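Long-range contact in PilY2 protein (Pseudomonas aeruginosa, PDB 3TDQ), which probably takes part in the biogenesis of type IV pili: residues S43-S56 against T65-E77. Sequence-based numbering, arbitrary orientation.
Sequences SLFQVKPGSVVSYS and TITDIYIHKQMSE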
ATOM      1  N   SER A  43      -2.405   1.919  11.681  1.00 25.27           N
ATOM      2  CA  SER A  43      -2.802   0.712  10.922  1.00 25.25           C
ATOM      3  C   SER A  43      -3.218  -0.445  11.843  1.00 28.09           C
ATOM      4  O   SER A  43      -3.979  -1.316  11.429  1.00 27.79           O
ATOM      5  CB  SER A  43      -1.669   0.256  10.007  1.00 27.34           C
ATOM      6  OG  SER A  43      -1.296   1.294   9.112  1.00 32.14           O
ATOM      7  N   LEU A  44      -2.721  -0.449  13.096  1.00 25.08           N
ATOM      8  CA  LEU A  44      -3.066  -1.458  14.096  1.00 24.75           C
ATOM      9  C   LEU A  44      -4.599  -1.562  14.299  1.00 31.46           C
ATOM     10  O   LEU A  44      -5.114  -2.651  14.523  1.00 32.34           O
ATOM     11  CB  LEU A  44      -2.375  -1.098  15.429  1.00 24.46           C
ATOM     12  CG  LEU A  44      -2.577  -2.071  16.602  1.00 28.33           C
ATOM     13  CD1 LEU A  44      -1.943  -3.428  16.332  1.00 26.70           C
ATOM     14  CD2 LEU A  44      -2.047  -1.476  17.887  1.00 32.92           C
ATOM     15  N   PHE A  45      -5.317  -0.439  14.171  1.00 28.55           N
ATOM     16  CA  PHE A  45      -6.761  -0.404  14.373  1.00 29.60           C
ATOM     17  C   PHE A  45      -7.543  -0.544  13.072  1.00 36.03           C
ATOM     18  O   PHE A  45      -8.765  -0.633  13.120  1.00 37.66           O
ATOM     19  CB  PHE A  45      -7.167   0.878  15.122  1.00 32.31           C
ATOM     20  CG  PHE A  45      -6.603   0.887  16.525  1.00 35.24           C
ATOM     21  CD1 PHE A  45      -7.261   0.228  17.563  1.00 39.34           C
ATOM     22  CD2 PHE A  45      -5.406   1.543  16.809  1.00 38.80           C
ATOM     23  CE1 PHE A  45      -6.726   0.219  18.861  1.00 41.05           C
ATOM     24  CE2 PHE A  45      -4.862   1.520  18.100  1.00 42.53           C
ATOM     25  CZ  PHE A  45      -5.535   0.875  19.123  1.00 41.22           C
ATOM     26  N   GLN A  46      -6.852  -0.639  11.923  1.00 31.26           N
ATOM     27  CA  GLN A  46      -7.476  -0.810  10.607  1.00 30.14           C
ATOM     28  C   GLN A  46      -7.479  -2.274  10.172  1.00 32.89           C
ATOM     29  O   GLN A  46      -8.464  -2.726   9.575  1.00 31.98           O
ATOM     30  CB  GLN A  46      -6.754   0.043   9.548  1.00 31.01           C
ATOM     31  CG  GLN A  46      -6.866   1.544   9.805  1.00 40.38           C
ATOM     32  CD  GLN A  46      -8.288   2.038   9.929  1.00 64.08           C
ATOM     33  OE1 GLN A  46      -9.054   2.074   8.954  1.00 61.23           O
ATOM     34  NE2 GLN A  46      -8.645   2.511  11.107  1.00 59.50           N
ATOM     35  N   VAL A  47      -6.378  -3.011  10.437  1.00 29.15           N
ATOM     36  CA  VAL A  47      -6.306  -4.432  10.090  1.00 28.38           C
ATOM     37  C   VAL A  47      -7.259  -5.223  10.992  1.00 31.90           C
ATOM     38  O   VAL A  47      -7.498  -4.842  12.134  1.00 31.19           O
ATOM     39  CB  VAL A  47      -4.872  -5.028  10.094  1.00 31.46           C
ATOM     40  CG1 VAL A  47      -4.015  -4.380   9.009  1.00 30.33           C
ATOM     41  CG2 VAL A  47      -4.200  -4.932  11.468  1.00 31.41           C
ATOM     42  N   LYS A  48      -7.862  -6.274  10.438  1.00 28.19           N
ATOM     43  CA  LYS A  48      -8.808  -7.130  11.159  1.00 28.35           C
ATOM     44  C   LYS A  48      -8.551  -8.577  10.780  1.00 31.85           C
ATOM     45  O   LYS A  48      -8.018  -8.798   9.696  1.00 29.83           O
ATOM     46  CB  LYS A  48     -10.284  -6.757  10.759  1.00 31.01           C
ATOM     47  CG  LYS A  48     -10.737  -5.314  10.991  1.00 46.05           C
ATOM     48  CD  LYS A  48     -10.936  -4.986  12.463  1.00 58.96           C
ATOM     49  CE  LYS A  48     -11.179  -3.517  12.688  1.00 69.71           C
ATOM     50  NZ  LYS A  48     -11.109  -3.177  14.133  1.00 81.74           N
ATOM     51  N   PRO A  49      -9.036  -9.579  11.551  1.00 31.24           N
ATOM     52  CA  PRO A  49      -8.968 -10.974  11.056  1.00 30.69           C
ATOM     53  C   PRO A  49      -9.663 -11.065   9.693  1.00 32.14           C
ATOM     54  O   PRO A  49     -10.747 -10.511   9.527  1.00 30.64           O
ATOM     55  CB  PRO A  49      -9.735 -11.763  12.127  1.00 32.77           C
ATOM     56  CG  PRO A  49      -9.640 -10.905  13.370  1.00 37.49           C
ATOM     57  CD  PRO A  49      -9.719  -9.500  12.863  1.00 32.93           C
ATOM     58  N   GLY A  50      -8.994 -11.657   8.717  1.00 27.95           N
ATOM     59  CA  GLY A  50      -9.509 -11.753   7.356  1.00 27.13           C
ATOM     60  C   GLY A  50      -8.928 -10.717   6.409  1.00 30.84           C
ATOM     61  O   GLY A  50      -9.100 -10.857   5.196  1.00 30.91           O
ATOM     62  N   SER A  51      -8.237  -9.661   6.927  1.00 26.38           N
ATOM     63  CA  SER A  51      -7.624  -8.655   6.040  1.00 25.90           C
ATOM     64  C   SER A  51      -6.530  -9.294   5.205  1.00 29.30           C
ATOM     65  O   SER A  51      -5.715 -10.066   5.731  1.00 28.12           O
ATOM     66  CB  SER A  51      -7.036  -7.476   6.823  1.00 27.52           C
ATOM     67  OG  SER A  51      -8.008  -6.771   7.572  1.00 34.85           O
ATOM     68  N   VAL A  52      -6.521  -8.992   3.902  1.00 25.12           N
ATOM     69  CA  VAL A  52      -5.490  -9.490   3.001  1.00 25.06           C
ATOM     70  C   VAL A  52      -4.487  -8.344   2.926  1.00 27.46           C
ATOM     71  O   VAL A  52      -4.892  -7.217   2.646  1.00 25.52           O
ATOM     72  CB  VAL A  52      -6.063  -9.936   1.630  1.00 29.34           C
ATOM     73  CG1 VAL A  52      -4.946 -10.183   0.619  1.00 28.66           C
ATOM     74  CG2 VAL A  52      -6.955 -11.166   1.782  1.00 29.37           C
ATOM     75  N   VAL A  53      -3.209  -8.602   3.245  1.00 23.69           N
ATOM     76  CA  VAL A  53      -2.238  -7.494   3.368  1.00 22.71           C
ATOM     77  C   VAL A  53      -0.916  -7.689   2.647  1.00 27.87           C
ATOM     78  O   VAL A  53      -0.476  -8.808   2.444  1.00 27.31           O
ATOM     79  CB  VAL A  53      -1.933  -7.236   4.870  1.00 24.92           C
ATOM     80  CG1 VAL A  53      -3.123  -6.577   5.582  1.00 23.97           C
ATOM     81  CG2 VAL A  53      -1.473  -8.527   5.596  1.00 24.26           C
ATOM     82  N   SER A  54      -0.288  -6.559   2.277  1.00 26.07           N
ATOM     83  CA  SER A  54       1.084  -6.429   1.781  1.00 25.13           C
ATOM     84  C   SER A  54       1.768  -5.600   2.840  1.00 28.83           C
ATOM     85  O   SER A  54       1.151  -4.646   3.336  1.00 25.99           O
ATOM     86  CB  SER A  54       1.143  -5.764   0.411  1.00 28.07           C
ATOM     87  OG  SER A  54       0.623  -6.647  -0.564  1.00 35.50           O
ATOM     88  N   TYR A  55       2.984  -5.978   3.266  1.00 25.54           N
ATOM     89  CA  TYR A  55       3.617  -5.227   4.356  1.00 24.90           C
ATOM     90  C   TYR A  55       5.127  -5.228   4.232  1.00 29.12           C
ATOM     91  O   TYR A  55       5.707  -6.107   3.590  1.00 27.81           O
ATOM     92  CB  TYR A  55       3.191  -5.793   5.744  1.00 25.38           C
ATOM     93  CG  TYR A  55       3.387  -7.289   5.854  1.00 28.17           C
ATOM     94  CD1 TYR A  55       4.596  -7.824   6.289  1.00 29.56           C
ATOM     95  CD2 TYR A  55       2.400  -8.174   5.422  1.00 29.65           C
ATOM     96  CE1 TYR A  55       4.808  -9.200   6.325  1.00 30.07           C
ATOM     97  CE2 TYR A  55       2.611  -9.555   5.429  1.00 30.29           C
ATOM     98  CZ  TYR A  55       3.814 -10.062   5.886  1.00 34.85           C
ATOM     99  OH  TYR A  55       4.024 -11.418   5.911  1.00 36.53           O
ATOM    100  N   SER A  56       5.766  -4.263   4.887  1.00 25.70           N
ATOM    101  CA  SER A  56       7.221  -4.182   4.916  1.00 26.25           C
ATOM    102  C   SER A  56       7.650  -3.579   6.229  1.00 29.35           C
ATOM    103  O   SER A  56       6.839  -2.959   6.919  1.00 27.90           O
ATOM    104  CB  SER A  56       7.755  -3.376   3.728  1.00 29.37           C
ATOM    105  OG  SER A  56       7.221  -2.065   3.699  1.00 34.18           O
ATOM    106  N   THR A  65       9.337  -5.501  13.030  1.00 24.60           N
ATOM    107  CA  THR A  65       8.432  -4.365  13.068  1.00 23.77           C
ATOM    108  C   THR A  65       7.910  -3.987  11.694  1.00 27.05           C
ATOM    109  O   THR A  65       8.696  -3.661  10.809  1.00 26.31           O
ATOM    110  CB  THR A  65       9.165  -3.171  13.723  1.00 29.05           C
ATOM    111  OG1 THR A  65       9.606  -3.571  15.012  1.00 28.96           O
ATOM    112  CG2 THR A  65       8.278  -1.936  13.885  1.00 24.57           C
ATOM    113  N   ILE A  66       6.578  -3.987  11.541  1.00 23.79           N
ATOM    114  CA  ILE A  66       5.933  -3.564  10.299  1.00 23.56           C
ATOM    115  C   ILE A  66       5.838  -2.038  10.344  1.00 27.13           C
ATOM    116  O   ILE A  66       5.214  -1.483  11.261  1.00 24.97           O
ATOM    117  CB  ILE A  66       4.554  -4.259  10.079  1.00 26.42           C
ATOM    118  CG1 ILE A  66       4.740  -5.766   9.757  1.00 26.12           C
ATOM    119  CG2 ILE A  66       3.767  -3.537   8.955  1.00 26.06           C
ATOM    120  CD1 ILE A  66       3.435  -6.604   9.732  1.00 26.72           C
ATOM    121  N   THR A  67       6.472  -1.366   9.365  1.00 25.03           N
ATOM    122  CA  THR A  67       6.463   0.101   9.298  1.00 25.62           C
ATOM    123  C   THR A  67       5.557   0.588   8.166  1.00 28.01           C
ATOM    124  O   THR A  67       5.309   1.786   8.061  1.00 26.85           O
ATOM    125  CB  THR A  67       7.897   0.660   9.140  1.00 28.44           C
ATOM    126  OG1 THR A  67       8.452   0.123   7.943  1.00 30.05           O
ATOM    127  CG2 THR A  67       8.789   0.324  10.333  1.00 27.91           C
ATOM    128  N   ASP A  68       5.041  -0.341   7.343  1.00 24.89           N
ATOM    129  CA  ASP A  68       4.173  -0.014   6.197  1.00 24.81           C
ATOM    130  C   ASP A  68       3.264  -1.194   5.899  1.00 28.78           C
ATOM    131  O   ASP A  68       3.760  -2.306   5.693  1.00 27.63           O
ATOM    132  CB  ASP A  68       5.041   0.332   4.948  1.00 27.02           C
ATOM    133  CG  ASP A  68       4.293   0.986   3.782  1.00 39.32           C
ATOM    134  OD1 ASP A  68       3.085   1.253   3.922  1.00 41.64           O
ATOM    135  OD2 ASP A  68       4.930   1.249   2.740  1.00 40.82           O
ATOM    136  N   ILE A  69       1.942  -0.988   5.927  1.00 24.61           N
ATOM    137  CA  ILE A  69       1.031  -2.108   5.642  1.00 24.45           C
ATOM    138  C   ILE A  69      -0.172  -1.608   4.830  1.00 27.71           C
ATOM    139  O   ILE A  69      -0.753  -0.571   5.146  1.00 25.79           O
ATOM    140  CB  ILE A  69       0.628  -2.884   6.931  1.00 26.53           C
ATOM    141  CG1 ILE A  69      -0.205  -4.160   6.614  1.00 26.42           C
ATOM    142  CG2 ILE A  69      -0.020  -1.971   7.993  1.00 25.39           C
ATOM    143  CD1 ILE A  69      -0.222  -5.244   7.792  1.00 28.88           C
ATOM    144  N   TYR A  70      -0.540  -2.380   3.791  1.00 26.26           N
ATOM    145  CA  TYR A  70      -1.627  -2.050   2.886  1.00 25.19           C
ATOM    146  C   TYR A  70      -2.677  -3.162   2.891  1.00 27.47           C
ATOM    147  O   TYR A  70      -2.338  -4.329   2.734  1.00 26.29           O
ATOM    148  CB  TYR A  70      -1.068  -1.823   1.466  1.00 26.28           C
ATOM    149  CG  TYR A  70      -2.117  -1.618   0.390  1.00 28.59           C
ATOM    150  CD1 TYR A  70      -2.606  -0.344   0.095  1.00 30.93           C
ATOM    151  CD2 TYR A  70      -2.560  -2.684  -0.394  1.00 28.92           C
ATOM    152  CE1 TYR A  70      -3.549  -0.146  -0.921  1.00 29.18           C
ATOM    153  CE2 TYR A  70      -3.495  -2.497  -1.413  1.00 30.14           C
ATOM    154  CZ  TYR A  70      -3.992  -1.227  -1.670  1.00 34.02           C
ATOM    155  OH  TYR A  70      -4.942  -1.063  -2.658  1.00 28.67           O
ATOM    156  N   ILE A  71      -3.950  -2.786   3.040  1.00 23.94           N
ATOM    157  CA  ILE A  71      -5.057  -3.748   3.011  1.00 24.34           C
ATOM    158  C   ILE A  71      -5.577  -3.821   1.580  1.00 30.81           C
ATOM    159  O   ILE A  71      -5.964  -2.800   1.015  1.00 32.37           O
ATOM    160  CB  ILE A  71      -6.164  -3.368   4.035  1.00 27.42           C
ATOM    161  CG1 ILE A  71      -5.603  -3.338   5.500  1.00 28.55           C
ATOM    162  CG2 ILE A  71      -7.376  -4.322   3.916  1.00 27.17           C
ATOM    163  CD1 ILE A  71      -6.445  -2.459   6.518  1.00 35.91           C
ATOM    164  N   HIS A  72      -5.559  -5.020   0.994  1.00 29.70           N
ATOM    165  CA  HIS A  72      -6.083  -5.287  -0.346  1.00 31.08           C
ATOM    166  C   HIS A  72      -7.603  -5.223  -0.301  1.00 34.30           C
ATOM    167  O   HIS A  72      -8.229  -5.857   0.561  1.00 33.53           O
ATOM    168  CB  HIS A  72      -5.592  -6.646  -0.854  1.00 32.61           C
ATOM    169  CG  HIS A  72      -4.126  -6.657  -1.122  1.00 37.53           C
ATOM    170  ND1 HIS A  72      -3.622  -6.361  -2.372  1.00 41.61           N
ATOM    171  CD2 HIS A  72      -3.095  -6.813  -0.265  1.00 39.81           C
ATOM    172  CE1 HIS A  72      -2.299  -6.400  -2.248  1.00 41.00           C
ATOM    173  NE2 HIS A  72      -1.939  -6.687  -1.001  1.00 40.41           N
ATOM    174  N   LYS A  73      -8.194  -4.453  -1.228  1.00 29.27           N
ATOM    175  CA  LYS A  73      -9.650  -4.273  -1.278  1.00 29.76           C
ATOM    176  C   LYS A  73     -10.270  -5.245  -2.265  1.00 32.17           C
ATOM    177  O   LYS A  73     -10.688  -4.855  -3.352  1.00 32.03           O
ATOM    178  CB  LYS A  73     -10.020  -2.817  -1.621  1.00 32.99           C
ATOM    179  CG  LYS A  73      -9.909  -1.918  -0.399  1.00 46.53           C
ATOM    180  CD  LYS A  73      -8.664  -1.165  -0.503  1.00 42.94           C
ATOM    181  CE  LYS A  73      -8.139  -0.536   0.752  1.00 35.20           C
ATOM    182  NZ  LYS A  73      -6.705  -0.155   0.475  1.00 27.30           N
ATOM    183  N   GLN A  74     -10.290  -6.514  -1.889  1.00 29.34           N
ATOM    184  CA  GLN A  74     -10.792  -7.631  -2.712  1.00 31.53           C
ATOM    185  C   GLN A  74     -12.277  -7.491  -3.058  1.00 34.91           C
ATOM    186  O   GLN A  74     -12.702  -8.002  -4.093  1.00 33.72           O
ATOM    187  CB  GLN A  74     -10.553  -8.974  -2.012  1.00 32.67           C
ATOM    188  CG  GLN A  74      -9.064  -9.368  -1.970  1.00 30.35           C
ATOM    189  CD  GLN A  74      -8.864 -10.753  -1.440  1.00 38.74           C
ATOM    190  OE1 GLN A  74      -9.725 -11.316  -0.744  1.00 35.91           O
ATOM    191  NE2 GLN A  74      -7.716 -11.330  -1.750  1.00 26.51           N
HETATM  192  N   MSE A  75     -13.033  -6.753  -2.234  1.00 33.31           N
HETATM  193  CA  MSE A  75     -14.465  -6.512  -2.442  1.00 35.55           C
HETATM  194  C   MSE A  75     -14.740  -5.321  -3.367  1.00 34.32           C
HETATM  195  O   MSE A  75     -15.879  -5.153  -3.817  1.00 31.77           O
HETATM  196  CB  MSE A  75     -15.172  -6.333  -1.107  1.00 40.79           C
HETATM  197  CG  MSE A  75     -15.167  -7.623  -0.284  1.00 52.60           C
HETATM  198 SE   MSE A  75     -16.283  -7.519   1.310  0.75 66.46          SE
HETATM  199  CE  MSE A  75     -15.273  -6.177   2.322  1.00 62.61           C
ATOM    200  N   SER A  76     -13.711  -4.508  -3.684  1.00 29.83           N
ATOM    201  CA  SER A  76     -13.906  -3.407  -4.635  1.00 29.50           C
ATOM    202  C   SER A  76     -13.780  -3.942  -6.055  1.00 33.36           C
ATOM    203  O   SER A  76     -13.128  -4.964  -6.268  1.00 32.92           O
ATOM    204  CB  SER A  76     -12.883  -2.289  -4.398  1.00 32.84           C
ATOM    205  OG  SER A  76     -13.175  -1.592  -3.196  1.00 42.41           O
ATOM    206  N   GLU A  77     -14.358  -3.233  -7.027  1.00 30.41           N
ATOM    207  CA  GLU A  77     -14.223  -3.536  -8.446  1.00 30.72           C
ATOM    208  C   GLU A  77     -12.747  -3.437  -8.813  1.00 33.01           C
ATOM    209  O   GLU A  77     -12.054  -2.525  -8.350  1.00 33.08           O
ATOM    210  CB  GLU A  77     -15.078  -2.578  -9.274  1.00 33.05           C
ATOM    211  CG  GLU A  77     -16.557  -2.942  -9.184  1.00 48.48           C
ATOM    212  CD  GLU A  77     -17.471  -2.319 -10.223  1.00 68.60           C
ATOM    213  OE1 GLU A  77     -16.954  -1.710 -11.189  1.00 60.86           O
ATOM    214  OE2 GLU A  77     -18.708  -2.476 -10.092  1.00 61.82           O
TER
HETATM  215  O   HOH W   1       0.781   1.480   7.147  1.00 26.53           O
HETATM  216  O   HOH W   2      -8.591  -7.419   2.720  1.00 27.23           O
HETATM  217  O   HOH W   3       8.552  -0.250   5.237  1.00 33.93           O
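His-72 reaches across the strand pair to the hydroxyl of Ser-54. Its CB packs against CG1 of Val-52 at 3.9 Å, the two side chains crossing at about a right angle. With CG anti to its own carbonyl carbon (chi1 -68°), the imidazole extends back along the neighbouring strand, where CD2 passes Val-52 O near the ring plane. At the tip, NE2 and Ser-54 OG form a hydrogen bond of 2.6 Å, the hydroxyl lying at the ring edge and in plane. One face of the imidazole is covered by CD2 of Tyr-70, so the ring is held both at its edge and from above. Its backbone is gripped too: His-72 N donates to Val-52 O, and water 2 bridges His-72 O to Val-52 N.

Strands 52-58 and 65-71 form an antiparallel hairpin at one side of the five-stranded sheet, consistent with the OB-like fold of this family; the axes of 52-56 and 65-71 run at 160°. Ser-54 and Tyr-70 make a hydrogen-bonded pair with both N-H...O bonds present. Near Ser-56 the register slips in a classic beta bulge: Ser-56 O accepts from Thr-67 N at 2.9 Å and from Asp-68 N at 3.2 Å. Water 3 joins Ser-56 OG to Thr-67 OG1, although the strongest polar partner of the Ser-56 side chain is Lys-73 of the second subunit. Asp-68 OD1 forms a salt bridge with Arg-38 of the same chain, OD2 one with Lys-73 of the second subunit.

On the face that carries Val-53, Tyr-55, Ile-69 and Ile-71, the contacts are mainly apolar. Ile-69 sends CG1 past CB of Tyr-55 and ends with CD1 3.9 Å from CG1 of Val-53. Its CG2 branch presses on Ser-43 CB at 3.4 Å, tighter than usual van der Waals contact. Ile-71 CD1 lies 4.0 Å from CG1 of Val-47 and closer still to Gln-46 O.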